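Local coordinates for protein 6-phospho-alpha-glucosidase (PDB 6VC6) that probably hydrolyses 6-phospho-alpha-glucosides to release glucose 6-phosphate, using bound NAD and a manganese ion as family 4 glycosidases do, at residues 149-154 and 392-397; 174-179 and 227-232; 337-342 and 356-361; 384-389 and 412-417. All coordinates share one frame; numbering follows the deposited sequence.

Interaction 1. Residues 149-154 and 392-397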
loop_
_atom_site.group_PDB
_atom_site.type_symbol
_atom_site.label_atom_id
_atom_site.label_comp_id
_atom_site.label_asym_id
_atom_site.label_seq_id
_atom_site.Cartn_x
_atom_site.Cartn_y
_atom_site.Cartn_z
ATOM N N ALA A 149 2.855 3.837 2.091
ATOM C CA ALA A 149 2.234 3.551 3.365
ATOM C C ALA A 149 3.139 3.809 4.562
ATOM O O ALA A 149 2.686 4.300 5.575
ATOM C CB ALA A 149 1.703 2.131 3.390
ATOM N N ALA A 150 4.410 3.466 4.451
ATOM C CA ALA A 150 5.329 3.665 5.566
ATOM C C ALA A 150 5.483 5.137 5.922
ATOM O O ALA A 150 5.523 5.496 7.086
ATOM C CB ALA A 150 6.682 3.054 5.262
ATOM N N ILE A 151 5.567 5.985 4.910
ATOM C CA ILE A 151 5.736 7.415 5.153
ATOM C C ILE A 151 4.427 8.035 5.627
ATOM O O ILE A 151 4.419 8.893 6.518
ATOM C CB ILE A 151 6.272 8.110 3.888
ATOM C CG1 ILE A 151 7.668 7.584 3.547
ATOM C CG2 ILE A 151 6.297 9.621 4.070
ATOM C CD1 ILE A 151 8.112 7.900 2.138
ATOM N N VAL A 152 3.303 7.608 5.046
ATOM C CA VAL A 152 2.008 8.162 5.434
ATOM C C VAL A 152 1.695 7.823 6.886
ATOM O O VAL A 152 1.220 8.675 7.648
ATOM C CB VAL A 152 0.903 7.660 4.485
ATOM C CG1 VAL A 152 -0.470 8.052 5.009
ATOM C CG2 VAL A 152 1.116 8.213 3.085
ATOM N N ALA A 153 1.964 6.581 7.296
ATOM C CA ALA A 153 1.681 6.177 8.670
ATOM C C ALA A 153 2.507 6.979 9.667
ATOM O O ALA A 153 2.020 7.333 10.747
ATOM C CB ALA A 153 1.939 4.680 8.842
ATOM N N GLU A 154 3.762 7.276 9.321
ATOM C CA GLU A 154 4.606 8.060 10.217
ATOM C C GLU A 154 4.098 9.491 10.344
ATOM O O GLU A 154 4.080 10.053 11.446
ATOM C CB GLU A 154 6.053 8.038 9.723
ATOM C CG GLU A 154 6.959 9.076 10.369
ATOM C CD GLU A 154 7.216 8.809 11.843
ATOM O OE1 GLU A 154 6.958 7.678 12.304
ATOM O OE2 GLU A 154 7.681 9.736 12.540
ATOM N N LYS A 392 11.643 8.906 8.870
ATOM C CA LYS A 392 11.341 9.886 9.908
ATOM C C LYS A 392 12.001 11.229 9.623
ATOM O O LYS A 392 11.460 12.275 9.998
ATOM C CB LYS A 392 11.770 9.355 11.275
ATOM C CG LYS A 392 10.835 8.295 11.836
ATOM C CD LYS A 392 11.401 7.663 13.095
ATOM C CE LYS A 392 10.379 6.751 13.755
ATOM N NZ LYS A 392 9.179 7.504 14.219
ATOM N N LEU A 393 13.163 11.223 8.967
ATOM C CA LEU A 393 13.780 12.482 8.564
ATOM C C LEU A 393 12.994 13.155 7.446
ATOM O O LEU A 393 12.994 14.386 7.345
ATOM C CB LEU A 393 15.227 12.246 8.129
ATOM C CG LEU A 393 16.236 11.939 9.238
ATOM C CD1 LEU A 393 17.486 11.294 8.659
ATOM C CD2 LEU A 393 16.585 13.198 10.016
ATOM N N LEU A 394 12.317 12.369 6.605
ATOM C CA LEU A 394 11.556 12.950 5.503
ATOM C C LEU A 394 10.343 13.718 6.015
ATOM O O LEU A 394 10.122 14.874 5.634
ATOM C CB LEU A 394 11.125 11.858 4.525
ATOM C CG LEU A 394 10.391 12.371 3.286
ATOM C CD1 LEU A 394 11.344 13.131 2.373
ATOM C CD2 LEU A 394 9.721 11.229 2.541
ATOM N N VAL A 395 9.538 13.092 6.878
ATOM C CA VAL A 395 8.397 13.798 7.445
ATOM C C VAL A 395 8.847 14.866 8.433
ATOM O O VAL A 395 8.064 15.762 8.770
ATOM C CB VAL A 395 7.411 12.813 8.101
ATOM C CG1 VAL A 395 7.181 11.612 7.194
ATOM C CG2 VAL A 395 7.922 12.374 9.452
ATOM N N ASP A 396 10.092 14.791 8.914
ATOM C CA ASP A 396 10.676 15.924 9.624
ATOM C C ASP A 396 10.756 17.142 8.715
ATOM O O ASP A 396 10.436 18.263 9.131
ATOM C CB ASP A 396 12.066 15.562 10.146
ATOM C CG ASP A 396 12.035 14.970 11.540
ATOM O OD1 ASP A 396 10.930 14.813 12.099
ATOM O OD2 ASP A 396 13.120 14.663 12.076
ATOM N N ALA A 397 11.182 16.939 7.465
ATOM C CA ALA A 397 11.242 18.038 6.507
ATOM C C ALA A 397 9.856 18.582 6.193
ATOM O O ALA A 397 9.707 19.780 5.929
ATOM C CB ALA A 397 11.933 17.577 5.224
#
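Ile-151 and Glu-154 meet Leu-394, Val-395 and Lys-392 where two helical segments, 149-154 and 392-397, pass with their axes 9.6 Å apart and their N-to-C directions at 56°. The backbones come nearest at the Glu-154 and Lys-392 pair, whose CA atoms are 7.0 Å apart, so the contact is carried mainly by side chains. At the apolar end Ile-151 splits its two branches: CD1 lies 3.7 Å from Leu-394 CD2, while CG2 rests 3.8 Å from Val-395 CG1. The other methyl of Val-395 is taken up by the stem of Glu-154, whose CG sits 3.6 Å from Val-395 CG2. Glu-154 starts with CG anti to its backbone nitrogen (chi1 166°) and then bends at chi2, bringing its carboxylate across the Lys-392 chain at about a right angle. A salt bridge joins Lys-392 NZ to Glu-154 OE1 at 2.9 Å, the ammonium approaching from above the carboxylate plane; the bond to OE2 is weak. Both ends have further partners, Arg-157 and Arg-158 at OE2 of Glu-154 and the carbonyl of Asp-354 at Lys-392 NZ, so the buried acid sits among several positive groups. Helix 149-159 links the parallel strands 141-144 and 166-169 of a Rossmann-type sheet; helix 378-400, from the C-terminal part of the chain, packs against that helix, with helix 113-136 touching Ile-151 and Leu-394 and helix 403-412 beside Leu-393.

Interaction 2. Residues 174-179 and 227-232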
loop_
_atom_site.group_PDB
_atom_site.type_symbol
_atom_site.label_atom_id
_atom_site.label_comp_id
_atom_site.label_asym_id
_atom_site.label_seq_id
_atom_site.Cartn_x
_atom_site.Cartn_y
_atom_site.Cartn_z
ATOM N N GLU A 174 0.017 -10.456 2.141
ATOM C CA GLU A 174 -0.971 -11.474 1.794
ATOM C C GLU A 174 -0.710 -12.046 0.405
ATOM O O GLU A 174 -0.883 -13.250 0.182
ATOM C CB GLU A 174 -2.387 -10.905 1.876
ATOM C CG GLU A 174 -3.459 -11.883 1.399
ATOM C CD GLU A 174 -4.865 -11.323 1.486
ATOM O OE1 GLU A 174 -5.401 -11.226 2.609
ATOM O OE2 GLU A 174 -5.434 -10.977 0.429
ATOM N N ASN A 175 -0.294 -11.198 -0.542
ATOM C CA ASN A 175 -0.016 -11.682 -1.891
ATOM C C ASN A 175 1.127 -12.688 -1.901
ATOM O O ASN A 175 1.148 -13.596 -2.739
ATOM C CB ASN A 175 0.298 -10.508 -2.817
ATOM C CG ASN A 175 -0.951 -9.794 -3.293
ATOM O OD1 ASN A 175 -2.035 -10.375 -3.327
ATOM N ND2 ASN A 175 -0.805 -8.529 -3.667
ATOM N N ILE A 176 2.082 -12.546 -0.980
ATOM C CA ILE A 176 3.145 -13.537 -0.859
ATOM C C ILE A 176 2.588 -14.847 -0.314
ATOM O O ILE A 176 2.961 -15.935 -0.770
ATOM C CB ILE A 176 4.284 -12.988 0.018
ATOM C CG1 ILE A 176 5.078 -11.934 -0.753
ATOM C CG2 ILE A 176 5.201 -14.110 0.482
ATOM C CD1 ILE A 176 5.882 -11.018 0.129
HETATM N N MSE A 177 1.684 -14.765 0.658
HETATM C CA MSE A 177 1.023 -15.948 1.194
HETATM C C MSE A 177 0.193 -16.625 0.109
HETATM O O MSE A 177 0.135 -17.852 0.031
HETATM C CB MSE A 177 0.140 -15.582 2.390
HETATM C CG MSE A 177 0.912 -15.191 3.644
HETATM SE SE MSE A 177 2.015 -16.636 4.358
HETATM C CE MSE A 177 3.735 -16.123 3.589
ATOM N N ARG A 178 -0.450 -15.809 -0.730
ATOM C CA ARG A 178 -1.187 -16.351 -1.866
ATOM C C ARG A 178 -0.250 -17.044 -2.846
ATOM O O ARG A 178 -0.580 -18.107 -3.386
ATOM C CB ARG A 178 -1.966 -15.238 -2.567
ATOM C CG ARG A 178 -3.169 -14.729 -1.790
ATOM C CD ARG A 178 -3.814 -13.545 -2.494
ATOM N NE ARG A 178 -5.090 -13.176 -1.887
ATOM C CZ ARG A 178 -6.267 -13.668 -2.263
ATOM N NH1 ARG A 178 -6.333 -14.553 -3.247
ATOM N NH2 ARG A 178 -7.377 -13.275 -1.653
ATOM N N SER A 179 0.924 -16.456 -3.087
ATOM C CA SER A 179 1.905 -17.092 -3.960
ATOM C C SER A 179 2.424 -18.387 -3.349
ATOM O O SER A 179 2.667 -19.365 -4.065
ATOM C CB SER A 179 3.059 -16.131 -4.240
ATOM O OG SER A 179 2.617 -15.000 -4.970
ATOM N N LYS A 227 11.765 -25.056 -8.636
ATOM C CA LYS A 227 10.747 -24.622 -9.582
ATOM C C LYS A 227 10.662 -23.110 -9.745
ATOM O O LYS A 227 10.316 -22.645 -10.837
ATOM C CB LYS A 227 9.369 -25.166 -9.163
ATOM C CG LYS A 227 8.192 -24.672 -9.994
ATOM C CD LYS A 227 6.908 -25.400 -9.631
ATOM C CE LYS A 227 6.030 -24.557 -8.722
ATOM N NZ LYS A 227 5.445 -25.361 -7.613
ATOM N N GLY A 228 11.011 -22.333 -8.730
ATOM C CA GLY A 228 10.895 -20.892 -8.799
ATOM C C GLY A 228 9.748 -20.378 -7.955
ATOM O O GLY A 228 9.144 -21.093 -7.150
ATOM N N PHE A 229 9.440 -19.100 -8.162
ATOM C CA PHE A 229 8.420 -18.414 -7.376
ATOM C C PHE A 229 7.557 -17.580 -8.308
ATOM O O PHE A 229 8.058 -16.667 -8.969
ATOM C CB PHE A 229 9.062 -17.535 -6.300
ATOM C CG PHE A 229 8.126 -17.152 -5.193
ATOM C CD1 PHE A 229 7.499 -18.122 -4.429
ATOM C CD2 PHE A 229 7.878 -15.819 -4.910
ATOM C CE1 PHE A 229 6.637 -17.770 -3.407
ATOM C CE2 PHE A 229 7.019 -15.460 -3.890
ATOM C CZ PHE A 229 6.398 -16.437 -3.137
ATOM N N LEU A 230 6.264 -17.893 -8.356
ATOM C CA LEU A 230 5.315 -17.203 -9.212
ATOM C C LEU A 230 4.246 -16.511 -8.376
ATOM O O LEU A 230 3.868 -17.008 -7.310
ATOM C CB LEU A 230 4.631 -18.174 -10.182
ATOM C CG LEU A 230 5.455 -18.750 -11.335
ATOM C CD1 LEU A 230 4.618 -19.732 -12.141
ATOM C CD2 LEU A 230 5.987 -17.639 -12.225
ATOM N N PRO A 231 3.741 -15.366 -8.827
ATOM C CA PRO A 231 2.553 -14.792 -8.190
ATOM C C PRO A 231 1.347 -15.687 -8.423
ATOM O O PRO A 231 1.288 -16.447 -9.392
ATOM C CB PRO A 231 2.390 -13.435 -8.884
ATOM C CG PRO A 231 3.093 -13.590 -10.190
ATOM C CD PRO A 231 4.229 -14.539 -9.945
ATOM N N GLN A 232 0.377 -15.595 -7.507
ATOM C CA GLN A 232 -0.784 -16.479 -7.577
ATOM C C GLN A 232 -1.586 -16.254 -8.853
ATOM O O GLN A 232 -2.165 -17.201 -9.399
ATOM C CB GLN A 232 -1.671 -16.285 -6.346
ATOM C CG GLN A 232 -2.958 -17.105 -6.380
ATOM C CD GLN A 232 -3.953 -16.700 -5.310
ATOM O OE1 GLN A 232 -4.380 -15.547 -5.246
ATOM N NE2 GLN A 232 -4.343 -17.655 -4.474
#
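Ser-179 is the close-packed point of this contact, set against the loop formed by Phe-229 to Gln-232. Its CB lies 3.5 Å from Phe-229 CZ, approaching the ring obliquely, and 3.3 Å from the carbonyl O of Leu-230. Ser-179 OG, turned anti to its carbonyl carbon (chi1 -65°), gives its proton back to Asn-175 O at 3.0 Å, on the opposite face of that carbonyl from the backbone N of Ser-179. The small side chain probably allows so close an approach, Ser-179 OG being 3.2 Å from Pro-231 CA. Toward solvent the contact thins to long chains. Arg-178 NH1 donates to Gln-232 OE1 at 3.0 Å, in the carbonyl plane on a lone pair, although guanidinium and amide planes stand 72° apart. Glu-174 OE2 takes Arg-178 NE in a 3.2 Å salt bridge one turn back, and Trp-188 makes a cation-pi contact, so the guanidinium is steadied from several directions. The Leu-230 side chain is exposed and turns from the helix, though its carbonyl packs on Ser-179. Helix 172-184 follows the last parallel strand of the Rossmann-type sheet, and the joint is a plain helix-to-loop packing between that nucleotide-binding half and the C-terminal half, with the side chain of Ile-176 about 8 Å from the bound sugar phosphate.

Interaction 3. Residues 337-342 and 356-361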
loop_
_atom_site.group_PDB
_atom_site.type_symbol
_atom_site.label_atom_id
_atom_site.label_comp_id
_atom_site.label_asym_id
_atom_site.label_seq_id
_atom_site.Cartn_x
_atom_site.Cartn_y
_atom_site.Cartn_z
ATOM N N ARG A 337 -6.555 -12.586 12.217
ATOM C CA ARG A 337 -5.166 -12.176 12.067
ATOM C C ARG A 337 -4.924 -11.545 10.702
ATOM O O ARG A 337 -5.256 -12.132 9.667
ATOM C CB ARG A 337 -4.229 -13.367 12.271
ATOM C CG ARG A 337 -4.061 -13.774 13.727
ATOM C CD ARG A 337 -3.108 -14.948 13.864
ATOM N NE ARG A 337 -3.637 -16.154 13.235
ATOM C CZ ARG A 337 -4.457 -17.011 13.833
ATOM N NH1 ARG A 337 -4.889 -18.083 13.182
ATOM N NH2 ARG A 337 -4.847 -16.798 15.083
ATOM N N PHE A 338 -4.346 -10.345 10.711
ATOM C CA PHE A 338 -3.890 -9.666 9.509
ATOM C C PHE A 338 -2.485 -9.131 9.747
ATOM O O PHE A 338 -2.046 -8.968 10.889
ATOM C CB PHE A 338 -4.812 -8.504 9.109
ATOM C CG PHE A 338 -6.179 -8.931 8.660
ATOM C CD1 PHE A 338 -6.392 -9.371 7.365
ATOM C CD2 PHE A 338 -7.254 -8.872 9.529
ATOM C CE1 PHE A 338 -7.653 -9.756 6.947
ATOM C CE2 PHE A 338 -8.517 -9.256 9.118
ATOM C CZ PHE A 338 -8.717 -9.698 7.827
ATOM N N ILE A 339 -1.784 -8.852 8.655
ATOM C CA ILE A 339 -0.491 -8.180 8.702
ATOM C C ILE A 339 -0.731 -6.721 8.342
ATOM O O ILE A 339 -0.959 -6.389 7.173
ATOM C CB ILE A 339 0.528 -8.836 7.760
ATOM C CG1 ILE A 339 0.822 -10.268 8.213
ATOM C CG2 ILE A 339 1.810 -8.019 7.715
ATOM C CD1 ILE A 339 1.874 -10.970 7.386
ATOM N N VAL A 340 -0.693 -5.845 9.346
ATOM C CA VAL A 340 -1.008 -4.434 9.174
ATOM C C VAL A 340 0.112 -3.595 9.777
ATOM O O VAL A 340 1.046 -4.109 10.395
ATOM C CB VAL A 340 -2.365 -4.056 9.805
ATOM C CG1 VAL A 340 -3.488 -4.875 9.183
ATOM C CG2 VAL A 340 -2.323 -4.257 11.312
ATOM N N ILE A 341 0.001 -2.282 9.588
ATOM C CA ILE A 341 1.004 -1.323 10.037
ATOM C C ILE A 341 0.554 -0.732 11.365
ATOM O O ILE A 341 -0.560 -0.202 11.471
ATOM C CB ILE A 341 1.225 -0.222 8.986
ATOM C CG1 ILE A 341 1.768 -0.830 7.691
ATOM C CG2 ILE A 341 2.165 0.847 9.518
ATOM C CD1 ILE A 341 1.758 0.121 6.517
ATOM N N VAL A 342 1.417 -0.817 12.380
ATOM C CA VAL A 342 1.086 -0.380 13.730
ATOM C C VAL A 342 2.296 0.294 14.364
ATOM O O VAL A 342 3.439 0.102 13.944
ATOM C CB VAL A 342 0.620 -1.550 14.627
ATOM C CG1 VAL A 342 -0.734 -2.064 14.179
ATOM C CG2 VAL A 342 1.651 -2.669 14.617
HETATM N N MSE A 356 6.704 3.118 13.081
HETATM C CA MSE A 356 5.566 2.442 12.473
HETATM C C MSE A 356 6.060 1.186 11.765
HETATM O O MSE A 356 6.794 1.267 10.780
HETATM C CB MSE A 356 4.833 3.366 11.497
HETATM C CG MSE A 356 4.292 4.647 12.124
HETATM SE SE MSE A 356 3.130 4.346 13.671
HETATM C CE MSE A 356 1.570 3.617 12.762
ATOM N N VAL A 357 5.666 0.023 12.278
ATOM C CA VAL A 357 6.163 -1.258 11.798
ATOM C C VAL A 357 4.992 -2.089 11.282
ATOM O O VAL A 357 3.825 -1.755 11.478
ATOM C CB VAL A 357 6.941 -2.023 12.885
ATOM C CG1 VAL A 357 8.188 -1.249 13.286
ATOM C CG2 VAL A 357 6.054 -2.273 14.093
ATOM N N GLU A 358 5.330 -3.193 10.616
ATOM C CA GLU A 358 4.364 -4.082 9.983
ATOM C C GLU A 358 4.442 -5.445 10.655
ATOM O O GLU A 358 5.497 -6.090 10.630
ATOM C CB GLU A 358 4.644 -4.200 8.483
ATOM C CG GLU A 358 3.492 -4.741 7.661
ATOM C CD GLU A 358 3.731 -4.598 6.171
ATOM O OE1 GLU A 358 4.755 -5.117 5.678
ATOM O OE2 GLU A 358 2.898 -3.962 5.492
ATOM N N LEU A 359 3.334 -5.882 11.254
ATOM C CA LEU A 359 3.331 -7.105 12.048
ATOM C C LEU A 359 1.982 -7.801 11.930
ATOM O O LEU A 359 0.992 -7.221 11.477
ATOM C CB LEU A 359 3.630 -6.818 13.523
ATOM C CG LEU A 359 4.938 -6.114 13.881
ATOM C CD1 LEU A 359 4.831 -5.530 15.270
ATOM C CD2 LEU A 359 6.111 -7.073 13.784
ATOM N N VAL A 360 1.957 -9.064 12.362
ATOM C CA VAL A 360 0.706 -9.802 12.481
ATOM C C VAL A 360 -0.065 -9.284 13.687
ATOM O O VAL A 360 0.500 -9.103 14.774
ATOM C CB VAL A 360 0.980 -11.309 12.605
ATOM C CG1 VAL A 360 -0.320 -12.077 12.802
ATOM C CG2 VAL A 360 1.729 -11.819 11.384
ATOM N N CYS A 361 -1.362 -9.037 13.503
ATOM C CA CYS A 361 -2.201 -8.506 14.568
ATOM C C CYS A 361 -3.582 -9.142 14.508
ATOM O O CYS A 361 -4.060 -9.525 13.437
ATOM C CB CYS A 361 -2.355 -6.979 14.470
ATOM S SG CYS A 361 -0.819 -6.046 14.295
HETATM O O HOH W 1 0.098 -4.208 6.066
#
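Phe-338, Val-340 and Val-342 are bound to Cys-361, Leu-359 and Val-357 by six backbone hydrogen bonds, two to each pair. The Phe-338 carbonyl O takes Cys-361 N at 2.7 Å, and Val-342 N reaches Val-357 O at the same length. Between these lie the non-hydrogen-bonded pairs Ile-339 with Val-360 and Ile-341 with Glu-358, where CA-H groups approach carbonyls, as Ile-339 CA does Leu-359 O at 3.3 Å.

On the face of Ile-339, CG1 touches Val-360 CG2 at 3.6 Å. A chi1 of -64° sets Ile-339 CG1 beside the backbone nitrogen and so leaves CG2 opposite it, where it meets Glu-358 CG at 3.7 Å, the two side chains crossing at about a right angle. With an alanine here, both branch contacts vanish, and a gap is likely to open beside Val-360, the Glu-358 stem losing its packing partner. The face of Val-340 has Cys-361 SG lying 3.8 Å from Val-340 CG2, with Val-342 CG1 on the same sulfur.

Together the strands form a beta hairpin with a long connection, added antiparallel to strand 166-169 at the end of the parallel Rossmann-type run; strand 367-370 follows beyond.

Further out, a water donates to both Ile-339 O and Glu-358 OE2, the latter at 2.9 Å, tying the carboxylate to the neighbouring strand. Glu-358 OE1 is held by the hydroxyl of Tyr-195, and its side chain touches Cys-170 of the manganese site; the manganese ion lies about 6 Å from the Glu-358 side chain. Ile-341 and the selenomethionine at Met-356 rest on helix 149-159.

Interaction 4. Residues 384-389 and 412-417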
loop_
_atom_site.group_PDB
_atom_site.type_symbol
_atom_site.label_atom_id
_atom_site.label_comp_id
_atom_site.label_asym_id
_atom_site.label_seq_id
_atom_site.Cartn_x
_atom_site.Cartn_y
_atom_site.Cartn_z
ATOM N N LEU A 384 16.632 -2.077 8.838
ATOM C CA LEU A 384 15.366 -1.415 9.138
ATOM C C LEU A 384 15.581 -0.081 9.845
ATOM O O LEU A 384 14.845 0.881 9.596
ATOM C CB LEU A 384 14.482 -2.335 9.978
ATOM C CG LEU A 384 13.981 -3.593 9.266
ATOM C CD1 LEU A 384 12.914 -4.288 10.094
ATOM C CD2 LEU A 384 13.454 -3.255 7.878
ATOM N N VAL A 385 16.575 -0.002 10.732
ATOM C CA VAL A 385 16.842 1.258 11.421
ATOM C C VAL A 385 17.321 2.315 10.433
ATOM O O VAL A 385 16.985 3.499 10.558
ATOM C CB VAL A 385 17.847 1.040 12.566
ATOM C CG1 VAL A 385 18.337 2.370 13.117
ATOM C CG2 VAL A 385 17.208 0.216 13.675
ATOM N N GLN A 386 18.097 1.906 9.426
ATOM C CA GLN A 386 18.505 2.844 8.384
ATOM C C GLN A 386 17.298 3.370 7.616
ATOM O O GLN A 386 17.213 4.568 7.322
ATOM C CB GLN A 386 19.496 2.177 7.429
ATOM C CG GLN A 386 19.815 3.008 6.192
ATOM C CD GLN A 386 20.668 2.263 5.183
ATOM O OE1 GLN A 386 20.764 1.036 5.217
ATOM N NE2 GLN A 386 21.293 3.005 4.277
ATOM N N GLN A 387 16.350 2.489 7.292
ATOM C CA GLN A 387 15.196 2.903 6.502
ATOM C C GLN A 387 14.230 3.740 7.331
ATOM O O GLN A 387 13.748 4.783 6.872
ATOM C CB GLN A 387 14.491 1.677 5.921
ATOM C CG GLN A 387 13.217 2.000 5.155
ATOM C CD GLN A 387 13.478 2.793 3.887
ATOM O OE1 GLN A 387 14.585 2.779 3.346
ATOM N NE2 GLN A 387 12.455 3.489 3.406
ATOM N N VAL A 388 13.933 3.301 8.557
ATOM C CA VAL A 388 12.979 4.032 9.386
ATOM C C VAL A 388 13.540 5.393 9.783
ATOM O O VAL A 388 12.778 6.337 10.029
ATOM C CB VAL A 388 12.577 3.196 10.617
ATOM C CG1 VAL A 388 13.672 3.214 11.673
ATOM C CG2 VAL A 388 11.261 3.697 11.194
ATOM N N SER A 389 14.867 5.527 9.842
ATOM C CA SER A 389 15.458 6.835 10.102
ATOM C C SER A 389 15.301 7.752 8.897
ATOM O O SER A 389 15.035 8.949 9.052
ATOM C CB SER A 389 16.933 6.684 10.473
ATOM O OG SER A 389 17.095 5.843 11.601
ATOM N N LEU A 412 20.746 9.413 3.535
ATOM C CA LEU A 412 20.778 8.211 4.360
ATOM C C LEU A 412 20.155 7.015 3.652
ATOM O O LEU A 412 20.581 5.876 3.876
ATOM C CB LEU A 412 20.065 8.474 5.686
ATOM C CG LEU A 412 19.947 7.321 6.683
ATOM C CD1 LEU A 412 21.310 6.730 6.997
ATOM C CD2 LEU A 412 19.260 7.794 7.952
ATOM N N ASN A 413 19.160 7.249 2.797
ATOM C CA ASN A 413 18.407 6.157 2.193
ATOM C C ASN A 413 19.320 5.229 1.400
ATOM O O ASN A 413 20.272 5.668 0.748
ATOM C CB ASN A 413 17.304 6.710 1.289
ATOM C CG ASN A 413 16.343 5.634 0.821
ATOM O OD1 ASN A 413 16.645 4.871 -0.097
ATOM N ND2 ASN A 413 15.177 5.566 1.453
ATOM N N ARG A 414 19.012 3.932 1.458
ATOM C CA ARG A 414 19.878 2.922 0.861
ATOM C C ARG A 414 19.910 3.014 -0.659
ATOM O O ARG A 414 20.929 2.686 -1.275
ATOM C CB ARG A 414 19.421 1.529 1.292
ATOM C CG ARG A 414 20.549 0.540 1.491
ATOM C CD ARG A 414 20.031 -0.793 2.007
ATOM N NE ARG A 414 20.942 -1.886 1.682
ATOM C CZ ARG A 414 22.071 -2.137 2.334
ATOM N NH1 ARG A 414 22.434 -1.374 3.357
ATOM N NH2 ARG A 414 22.840 -3.152 1.964
ATOM N N LEU A 415 18.816 3.450 -1.278
ATOM C CA LEU A 415 18.720 3.491 -2.731
ATOM C C LEU A 415 19.262 4.783 -3.332
ATOM O O LEU A 415 19.235 4.937 -4.557
ATOM C CB LEU A 415 17.266 3.276 -3.165
ATOM C CG LEU A 415 16.617 2.006 -2.602
ATOM C CD1 LEU A 415 15.243 1.772 -3.211
ATOM C CD2 LEU A 415 17.515 0.797 -2.823
ATOM N N ILE A 416 19.772 5.681 -2.494
ATOM C CA ILE A 416 20.495 6.854 -2.968
ATOM C C ILE A 416 21.946 6.847 -2.490
ATOM O O ILE A 416 22.862 6.834 -3.289
ATOM C CB ILE A 416 19.793 8.151 -2.542
ATOM C CG1 ILE A 416 18.514 8.336 -3.351
ATOM C CG2 ILE A 416 20.714 9.347 -2.714
ATOM C CD1 ILE A 416 17.583 7.159 -3.287
ATOM N N ASN A 417 22.130 6.831 -1.178
ATOM C CA ASN A 417 23.380 6.447 -0.526
ATOM C C ASN A 417 24.517 7.446 -0.710
ATOM O O ASN A 417 25.644 7.162 -0.286
ATOM C CB ASN A 417 23.848 5.064 -0.999
ATOM C CG ASN A 417 24.654 4.330 0.051
ATOM O OD1 ASN A 417 24.391 4.450 1.247
ATOM N ND2 ASN A 417 25.644 3.563 -0.392
HETATM O O HOH W 2 17.452 2.692 3.638
HETATM O O HOH W 3 13.144 3.850 0.309
#
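Gln-386 NE2 donates to the carbonyl O of Leu-412 at 3.0 Å, nearly along the C=O axis, with an N-H...O angle of 163°. The glutamine gets there fully extended, a chi1 of 171° swinging CG opposite the backbone N, and its other end accepts a weak bond from Arg-414 NH1, 3.5 Å from Gln-386 OE1. That oxygen lies at the edge of the guanidinium, whose plane stands nearly perpendicular to the amide. Replacing Gln-386 by a leucine removes both amide atoms and would probably leave Leu-412 O without this donor and Arg-414 NH1 without its weak acceptor. Arg-414 is also secured through NE, which bonds to the carbonyl of Tyr-267.

Beyond the amide, Leu-412 runs antiparallel alongside the Gln-386 chain and puts CD2 3.6 Å from Ser-389 CB. Leu-412 ends helix 403-412, and Asn-413 leaves helical geometry to form an Asx turn, its OD1 accepting from Leu-415 N at 2.9 Å. Helix 378-400 thus receives the turn that follows the next helix of the chain.

Two waters join the inner side chains. One molecule donates to Gln-387 OE1 and accepts from Arg-414 N at 3.0 Å; a second accepts from Gln-387 NE2 and from Asn-413 ND2 at 2.9 Å. The Gln-387 and Asn-413 side chains run alongside each other, their amide planes 88° apart, and Gln-387 NE2 is further bound by Glu-391, one turn along the same helix.

How the interactions relate
Followed from the N terminus, the chain opens interaction 1 at 149-154 and closes it only at 392-397, a span of more than 230 residues. Interactions 2 and 3 both fall within that span, one after the other: first the helix at 174-179 is joined by the loop at 227-232, then the hairpin strands 337-342 and 356-361 pair. Interaction 4 opens on helix 378-400 before interaction 1 closes and itself closes later, so these two cross and share that helix, Leu-393 packing on Leu-412. Interaction 3 touches interaction 1 where Ile-341 lies on Ala-149 and Ala-153, tying sheet to helix. Interaction 2 touches none of the others, though its nearest atoms come within about 5 Å of interaction 3.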